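Local atomic coordinates of endoglucanase (PDB entry 2FVG), a protein that probably works as a metal-dependent aminopeptidase of the peptidase M42 family, although named an endoglucanase, and binds two divalent metal cations per subunit. Residues 172-175 and 176-180; 312-316 and 317-321. All blocks are in the same frame, centred on the assembly; numbering follows the deposited sequence.

Contact 1 of 2, residues 172-175 and 176-180; sequences CSVL and IDVLE
Ser173 O receives the N-H of Asp177 at 2.8 Å from Asp177 N, the shortest of the four i to i+4 bonds that tie one helical turn to the next here. The Asp177 side chain comes back over the same carbonyl oxygen. Its CG sits anti to its own carbonyl carbon and beside the backbone N (chi1 -75°), which brings CG to 3.3 Å from Ser173 O. Being an acceptor itself, the carboxylate gains no bond from that oxygen. Its polar links lie further out. Ser173 OG and Asp177 OD2, 4.3 Å apart, do not bond directly. Instead a water lies 2.9 Å from Ser173 OG and donates to Asp177 OD1, while Tyr319 OH from helix 316-332 hydrogen-bonds to both Ser173 OG and Asp177 OD2. Water and phenol together thus span the two side chains one turn apart.

Apolar side chains occupy the other flanks. The branch of Val178 lying beside its backbone N leans over the carbonyl of the preceding turn, with Val178 CG2 3.2 Å from Val174 O. The same methyl meets Val174 CG1 at 4.3 Å; Val174 packs on Tyr319, and both valines touch Lys323. Ile176 does the like on another flank, its CG1 lying 3.2 Å from Cys172 O, and with Cys172 it packs on Ile24 of helix 18-28. Leu175 and Leu179 turn to Phe193 and Phe191 of strand 187-194.

The buried Asp177 carboxylate has the water at one oxygen and the tyrosine hydroxyl at the other. Two different partners, one per oxygen, are likely to restrict its rotation and place a polar link between the two helices beside the packing of Val174 on Tyr319.

Contact 2 of 2, residues 312-316 and 317-321; sequences SIIDL and NDYEN
The side chains of Asp315 and Asp318 cross at about a right angle, with their carboxylate planes 44° apart, and Asp318 OD2 rests 3.4 Å from Asp315 CB. Asp315 is the N-cap of the helix that follows. Its CG stands opposite the backbone N (chi1 -177°), the rotation that swings OD1 over the first turn. There OD1 takes two bonds, both weak: one from Asn317 N at 2.9 Å, and a longer one from Asp318 N at 3.3 Å. Asn317 crosses Asp315 at a slant, its CB 3.2 Å from Asp315 OD1. The other oxygen, Asp315 OD2, forms a salt bridge with Arg160. That charge and the N-terminal amides probably offset the closeness of the two acids, whose OD1 atoms (Asp315 OD1 and Asp318 OD1) are 4.2 Å apart. Asp318 in turn receives the backbone amides of Gly240 and Gly242. With an alanine in place of Asp315, the Asn317 and Asp318 amides would probably lose their side-chain cap and Arg160 this carboxylate mate.

Tyr319 sends its ring away from the cap. Leu316 O lies at the ring edge, near its plane, and so does Glu320 OE2, while Glu320 OE1 makes a salt bridge with Lys323. Ile314 CD1 approaches obliquely, 4.2 Å from Tyr319 CD2. The backbone adds a regular turn, Tyr319 N giving to Asp315 O at 3.1 Å and Glu320 N to Leu316 O at 3.0 Å.

The axes of strand 312-315 and of helix segment 317-321 differ by 62° in direction. The strand runs antiparallel between strands 160-163 and 297-306, Ile314 touching Ala304 of strand 297-306, while Tyr319 reaches from the helix to Val174 on helix 166-180.

In the fold
Contact 1 comes first along the chain, from the middle of helix 166-180 to its end; contact 2 follows well over a hundred residues later, where strand 312-315 of the large mixed sheet passes into helix 316-332. Their centres lie 14 Å apart, and they meet through Tyr319 of contact 2, whose OH is 2.6 Å from Ser173 OG of contact 1. Tyr319 is one link between the two helices, which also touch where Val174, Asp177 and Val178 meet Lys323. One residue of each contact comes near the predicted zinc ligands: the side chain of Cys172 is about 6 Å from that of His61, and that of Ile314 about 8 Å from that of Asp167, which itself lies on helix 166-180.

Contact 1 of 2, residues 172-175 and 176-180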
loop_
_atom_site.group_PDB
_atom_site.type_symbol
_atom_site.label_atom_id
_atom_site.label_comp_id
_atom_site.label_asym_id
_atom_site.label_seq_id
_atom_site.Cartn_x
_atom_site.Cartn_y
_atom_site.Cartn_z
ATOM N N CYS A 172 1.458 4.961 0.586
ATOM C CA CYS A 172 2.888 5.339 0.543
ATOM C C CYS A 172 3.060 6.714 -0.093
ATOM O O CYS A 172 3.825 7.545 0.394
ATOM C CB CYS A 172 3.706 4.361 -0.293
ATOM S SG CYS A 172 3.900 2.690 0.351
ATOM N N SER A 173 2.339 6.935 -1.189
ATOM C CA SER A 173 2.389 8.187 -1.933
ATOM C C SER A 173 1.892 9.358 -1.062
ATOM O O SER A 173 2.458 10.460 -1.080
ATOM C CB SER A 173 1.550 8.020 -3.209
ATOM O OG SER A 173 1.508 9.216 -3.960
ATOM N N VAL A 174 0.842 9.102 -0.292
ATOM C CA VAL A 174 0.288 10.080 0.632
ATOM C C VAL A 174 1.356 10.541 1.617
ATOM O O VAL A 174 1.487 11.727 1.852
ATOM C CB VAL A 174 -0.936 9.546 1.413
ATOM C CG1 VAL A 174 -1.393 10.563 2.473
ATOM C CG2 VAL A 174 -2.078 9.265 0.476
ATOM N N LEU A 175 2.109 9.592 2.179
ATOM C CA LEU A 175 3.157 9.882 3.163
ATOM C C LEU A 175 4.272 10.692 2.555
ATOM O O LEU A 175 4.719 11.660 3.154
ATOM C CB LEU A 175 3.723 8.605 3.776
ATOM C CG LEU A 175 2.735 7.698 4.524
ATOM C CD1 LEU A 175 3.507 6.747 5.400
ATOM C CD2 LEU A 175 1.767 8.499 5.366
ATOM N N ILE A 176 4.717 10.283 1.368
ATOM C CA ILE A 176 5.733 11.020 0.618
ATOM C C ILE A 176 5.262 12.441 0.306
ATOM O O ILE A 176 6.060 13.378 0.382
ATOM C CB ILE A 176 6.076 10.316 -0.697
ATOM C CG1 ILE A 176 6.623 8.919 -0.419
ATOM C CG2 ILE A 176 7.113 11.112 -1.491
ATOM C CD1 ILE A 176 6.906 8.122 -1.696
ATOM N N ASP A 177 3.980 12.605 -0.042
ATOM C CA ASP A 177 3.435 13.940 -0.368
ATOM C C ASP A 177 3.310 14.827 0.863
ATOM O O ASP A 177 3.446 16.043 0.759
ATOM C CB ASP A 177 2.075 13.862 -1.095
ATOM C CG ASP A 177 2.201 13.432 -2.564
ATOM O OD1 ASP A 177 3.324 13.108 -3.040
ATOM O OD2 ASP A 177 1.155 13.417 -3.248
ATOM N N VAL A 178 3.002 14.230 2.012
ATOM C CA VAL A 178 2.914 14.992 3.253
ATOM C C VAL A 178 4.302 15.547 3.536
ATOM O O VAL A 178 4.460 16.726 3.850
ATOM C CB VAL A 178 2.400 14.131 4.432
ATOM C CG1 VAL A 178 2.569 14.878 5.777
ATOM C CG2 VAL A 178 0.949 13.757 4.206
ATOM N N LEU A 179 5.311 14.692 3.371
ATOM C CA LEU A 179 6.699 15.101 3.591
ATOM C C LEU A 179 7.177 16.138 2.584
ATOM O O LEU A 179 7.858 17.100 2.964
ATOM C CB LEU A 179 7.611 13.883 3.593
ATOM C CG LEU A 179 7.503 13.045 4.864
ATOM C CD1 LEU A 179 8.223 11.693 4.690
ATOM C CD2 LEU A 179 8.061 13.836 6.055
ATOM N N GLU A 180 6.831 15.952 1.307
ATOM C CA GLU A 180 7.212 16.938 0.284
ATOM C C GLU A 180 6.552 18.285 0.485
ATOM O O GLU A 180 7.120 19.316 0.108
ATOM C CB GLU A 180 6.930 16.459 -1.139
ATOM C CG GLU A 180 7.973 15.528 -1.688
ATOM C CD GLU A 180 8.124 15.630 -3.197
ATOM O OE1 GLU A 180 7.247 16.230 -3.861
ATOM O OE2 GLU A 180 9.136 15.111 -3.720
HETATM O O HOH W 1 3.859 10.870 -4.129
#

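Contact 2 of 2, residues 312-316 and 317-321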
loop_
_atom_site.group_PDB
_atom_site.type_symbol
_atom_site.label_atom_id
_atom_site.label_comp_id
_atom_site.label_asym_id
_atom_site.label_seq_id
_atom_site.Cartn_x
_atom_site.Cartn_y
_atom_site.Cartn_z
ATOM N N SER A 312 -7.487 -1.036 -10.002
ATOM C CA SER A 312 -8.557 -0.397 -9.271
ATOM C C SER A 312 -8.504 1.091 -9.564
ATOM O O SER A 312 -7.603 1.555 -10.266
ATOM C CB SER A 312 -8.510 -0.698 -7.774
ATOM O OG SER A 312 -7.383 -0.121 -7.184
ATOM N N ILE A 313 -9.459 1.834 -9.009
ATOM C CA ILE A 313 -9.620 3.251 -9.287
ATOM C C ILE A 313 -9.616 4.053 -8.014
ATOM O O ILE A 313 -10.256 3.659 -7.048
ATOM C CB ILE A 313 -11.015 3.473 -9.943
ATOM C CG1 ILE A 313 -11.274 2.445 -11.071
ATOM C CG2 ILE A 313 -11.202 4.909 -10.443
ATOM C CD1 ILE A 313 -12.731 2.281 -11.419
ATOM N N ILE A 314 -8.884 5.166 -7.992
ATOM C CA ILE A 314 -8.993 6.087 -6.865
ATOM C C ILE A 314 -9.445 7.453 -7.384
ATOM O O ILE A 314 -9.240 7.783 -8.556
ATOM C CB ILE A 314 -7.696 6.236 -6.035
ATOM C CG1 ILE A 314 -6.591 6.917 -6.842
ATOM C CG2 ILE A 314 -7.257 4.891 -5.455
ATOM C CD1 ILE A 314 -5.490 7.486 -5.974
ATOM N N ASP A 315 -10.068 8.230 -6.512
ATOM C CA ASP A 315 -10.518 9.553 -6.851
ATOM C C ASP A 315 -9.431 10.450 -6.296
ATOM O O ASP A 315 -9.071 10.326 -5.123
ATOM C CB ASP A 315 -11.883 9.815 -6.190
ATOM C CG ASP A 315 -12.451 11.157 -6.548
ATOM O OD1 ASP A 315 -12.022 12.155 -5.943
ATOM O OD2 ASP A 315 -13.337 11.224 -7.422
ATOM N N LEU A 316 -8.880 11.326 -7.135
ATOM C CA LEU A 316 -7.806 12.228 -6.699
ATOM C C LEU A 316 -8.231 13.270 -5.648
ATOM O O LEU A 316 -7.395 13.740 -4.877
ATOM C CB LEU A 316 -7.062 12.849 -7.893
ATOM C CG LEU A 316 -6.335 11.831 -8.797
ATOM C CD1 LEU A 316 -5.745 12.512 -10.006
ATOM C CD2 LEU A 316 -5.250 11.078 -8.027
ATOM N N ASN A 317 -9.503 13.651 -5.616
ATOM C CA ASN A 317 -9.945 14.552 -4.556
ATOM C C ASN A 317 -9.887 13.835 -3.208
ATOM O O ASN A 317 -9.529 14.436 -2.199
ATOM C CB ASN A 317 -11.364 15.080 -4.806
ATOM C CG ASN A 317 -11.430 16.061 -5.951
ATOM O OD1 ASN A 317 -10.587 16.952 -6.072
ATOM N ND2 ASN A 317 -12.452 15.921 -6.790
ATOM N N ASP A 318 -10.244 12.551 -3.191
ATOM C CA ASP A 318 -10.170 11.755 -1.958
ATOM C C ASP A 318 -8.716 11.641 -1.517
ATOM O O ASP A 318 -8.401 11.790 -0.349
ATOM C CB ASP A 318 -10.684 10.344 -2.181
ATOM C CG ASP A 318 -12.172 10.269 -2.327
ATOM O OD1 ASP A 318 -12.913 11.192 -1.901
ATOM O OD2 ASP A 318 -12.596 9.243 -2.866
ATOM N N TYR A 319 -7.842 11.305 -2.459
ATOM C CA TYR A 319 -6.415 11.227 -2.187
ATOM C C TYR A 319 -5.879 12.518 -1.525
ATOM O O TYR A 319 -5.121 12.461 -0.538
ATOM C CB TYR A 319 -5.669 10.970 -3.486
ATOM C CG TYR A 319 -4.172 10.993 -3.325
ATOM C CD1 TYR A 319 -3.447 12.192 -3.447
ATOM C CD2 TYR A 319 -3.470 9.818 -3.077
ATOM C CE1 TYR A 319 -2.067 12.208 -3.291
ATOM C CE2 TYR A 319 -2.115 9.816 -2.933
ATOM C CZ TYR A 319 -1.412 10.993 -3.038
ATOM O OH TYR A 319 -0.049 10.939 -2.904
ATOM N N GLU A 320 -6.272 13.669 -2.072
ATOM C CA GLU A 320 -5.839 14.965 -1.567
ATOM C C GLU A 320 -6.348 15.243 -0.176
ATOM O O GLU A 320 -5.658 15.869 0.630
ATOM C CB GLU A 320 -6.287 16.102 -2.495
ATOM C CG GLU A 320 -5.442 16.244 -3.734
ATOM C CD GLU A 320 -3.988 16.564 -3.403
ATOM O OE1 GLU A 320 -3.757 17.524 -2.630
ATOM O OE2 GLU A 320 -3.083 15.857 -3.919
ATOM N N ASN A 321 -7.574 14.813 0.093
ATOM C CA ASN A 321 -8.171 15.005 1.406
ATOM C C ASN A 321 -7.560 14.110 2.465
ATOM O O ASN A 321 -7.489 14.492 3.643
ATOM C CB ASN A 321 -9.668 14.838 1.318
ATOM C CG ASN A 321 -10.315 16.029 0.709
ATOM O OD1 ASN A 321 -10.072 17.155 1.140
ATOM N ND2 ASN A 321 -11.148 15.804 -0.294
HETATM O O HOH W 2 -10.535 7.717 -3.943
#